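Local coordinates for cellulase (Bacillus sp. BG-CS10, PDB 5E09), which probably hydrolyses internal beta-1,4-glucosidic linkages of cellulose and carries, besides its family 5 catalytic barrel, a family 46 carbohydrate-binding module, at residues M99-H104 against M143-N148. Sequence-based numbering, arbitrary orientation.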
# COMPACT_ATOMS: atom_id res chain seq x y z
N MSE A 99 -0.78 16.08 -10.24
CA MSE A 99 -2.19 15.73 -10.40
C MSE A 99 -2.99 16.29 -9.23
O MSE A 99 -2.64 16.04 -8.07
CB MSE A 99 -2.38 14.20 -10.50
CG MSE A 99 -3.86 13.78 -10.62
SE MSE A 99 -4.20 11.85 -10.72
CE MSE A 99 -2.75 11.37 -11.96
N LEU A 100 -4.04 17.04 -9.53
CA LEU A 100 -4.88 17.66 -8.49
C LEU A 100 -6.33 17.16 -8.58
O LEU A 100 -6.87 17.02 -9.68
CB LEU A 100 -4.84 19.18 -8.63
CG LEU A 100 -5.69 19.98 -7.64
CD1 LEU A 100 -5.12 19.87 -6.25
CD2 LEU A 100 -5.81 21.44 -8.07
N ASN A 101 -6.96 16.90 -7.43
CA ASN A 101 -8.33 16.37 -7.45
C ASN A 101 -9.30 16.96 -6.43
O ASN A 101 -8.99 17.92 -5.73
CB ASN A 101 -8.30 14.85 -7.27
CG ASN A 101 -7.93 14.39 -5.86
OD1 ASN A 101 -7.97 15.16 -4.88
ND2 ASN A 101 -7.59 13.11 -5.74
N LEU A 102 -10.40 16.21 -6.28
CA LEU A 102 -11.42 16.39 -5.27
C LEU A 102 -11.15 15.01 -4.63
O LEU A 102 -11.11 14.02 -5.36
CB LEU A 102 -12.81 16.44 -5.88
CG LEU A 102 -13.06 17.56 -6.89
CD1 LEU A 102 -14.46 17.45 -7.48
CD2 LEU A 102 -12.87 18.92 -6.23
N HIS A 103 -10.98 14.94 -3.32
CA HIS A 103 -10.68 13.67 -2.70
C HIS A 103 -11.75 13.03 -1.84
O HIS A 103 -12.55 12.32 -2.34
CB HIS A 103 -9.36 13.74 -1.96
CG HIS A 103 -8.66 12.43 -1.84
ND1 HIS A 103 -7.98 11.86 -2.87
CD2 HIS A 103 -8.53 11.59 -0.79
CE1 HIS A 103 -7.46 10.72 -2.48
NE2 HIS A 103 -7.78 10.54 -1.22
N HIS A 104 -11.75 13.28 -0.55
CA HIS A 104 -12.73 12.68 0.33
C HIS A 104 -14.12 13.20 0.12
O HIS A 104 -15.08 12.65 0.56
CB HIS A 104 -12.28 12.66 1.78
CG HIS A 104 -11.17 11.71 2.03
ND1 HIS A 104 -11.18 10.43 1.57
CD2 HIS A 104 -9.99 11.87 2.65
CE1 HIS A 104 -10.07 9.83 1.91
NE2 HIS A 104 -9.33 10.69 2.57
N MSE A 143 -2.28 18.51 -14.16
CA MSE A 143 -3.45 17.83 -14.68
C MSE A 143 -4.52 17.70 -13.59
O MSE A 143 -4.20 17.70 -12.40
CB MSE A 143 -3.07 16.45 -15.22
CG MSE A 143 -2.75 15.43 -14.12
SE MSE A 143 -1.67 13.95 -14.77
CE MSE A 143 0.08 14.79 -14.62
N PHE A 144 -5.77 17.59 -14.02
CA PHE A 144 -6.91 17.50 -13.09
C PHE A 144 -7.53 16.11 -13.14
O PHE A 144 -7.74 15.58 -14.23
CB PHE A 144 -7.98 18.53 -13.44
CG PHE A 144 -7.53 19.96 -13.36
CD1 PHE A 144 -6.48 20.33 -12.54
CD2 PHE A 144 -8.17 20.94 -14.10
CE1 PHE A 144 -6.08 21.66 -12.46
CE2 PHE A 144 -7.78 22.26 -14.03
CZ PHE A 144 -6.73 22.63 -13.20
N GLU A 145 -7.83 15.52 -11.98
CA GLU A 145 -8.70 14.34 -11.98
C GLU A 145 -10.01 14.65 -11.27
O GLU A 145 -10.03 15.29 -10.21
CB GLU A 145 -8.03 13.10 -11.36
CG GLU A 145 -7.49 13.29 -9.98
CD GLU A 145 -7.22 11.98 -9.24
OE1 GLU A 145 -7.92 10.96 -9.47
OE2 GLU A 145 -6.28 11.97 -8.42
N SER A 146 -11.10 14.18 -11.87
CA SER A 146 -12.45 14.62 -11.53
C SER A 146 -12.83 14.41 -10.08
O SER A 146 -13.31 15.33 -9.42
CB SER A 146 -13.46 13.91 -12.42
OG SER A 146 -13.38 12.51 -12.22
N VAL A 147 -12.63 13.19 -9.59
CA VAL A 147 -13.03 12.82 -8.23
C VAL A 147 -12.32 11.54 -7.81
O VAL A 147 -12.17 10.61 -8.61
CB VAL A 147 -14.56 12.63 -8.13
CG1 VAL A 147 -15.08 11.82 -9.33
CG2 VAL A 147 -14.96 11.97 -6.81
N ASN A 148 -11.86 11.48 -6.56
CA ASN A 148 -11.20 10.28 -6.08
C ASN A 148 -12.20 9.20 -5.72
O ASN A 148 -13.17 9.48 -5.02
CB ASN A 148 -10.33 10.59 -4.87
CG ASN A 148 -9.61 9.36 -4.35
OD1 ASN A 148 -8.68 8.87 -4.99
ND2 ASN A 148 -10.05 8.85 -3.21
O HOH W 1 -12.06 9.34 -1.04
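The carboxylate of E145 meets the side chains of M99 and N101, with OE2 lying 3.1 Å from SE of selenomethionine M99 and accepting a weak, bent bond from N101 ND2 (3.2 Å). The amide and carboxylate planes are turned 49° apart, and the stronger partner of OE2 is R59, in a salt bridge. Both N101 and E145 set CG between backbone N and carbonyl carbon (chi1 72° for N101), bringing the two side chains alongside each other. N101 ND2 also donates to H103 ND1, staying in the plane of that ring, while N101 OD1 takes V62 N, so the amide's rotation is fixed from both ends. M99 and E145 belong to strands 97-100 and 142-145, parallel neighbours in the eight-stranded TIM barrel of family 5; the contact lies at their C-terminal ends, where such barrels place the active site. L100 N donates to M143 O and E145 N to L100 O, each 2.9 Å; beyond the strands N148 N reaches L102 O. The N148 amide lies roughly parallel over one face of the H103 ring, planes 18° apart, though the modelled spacing is too tight to be trusted in detail. A water accepts from N148 ND2 (3.0 Å) and donates to H103 O, while R59 holds N148 OD1.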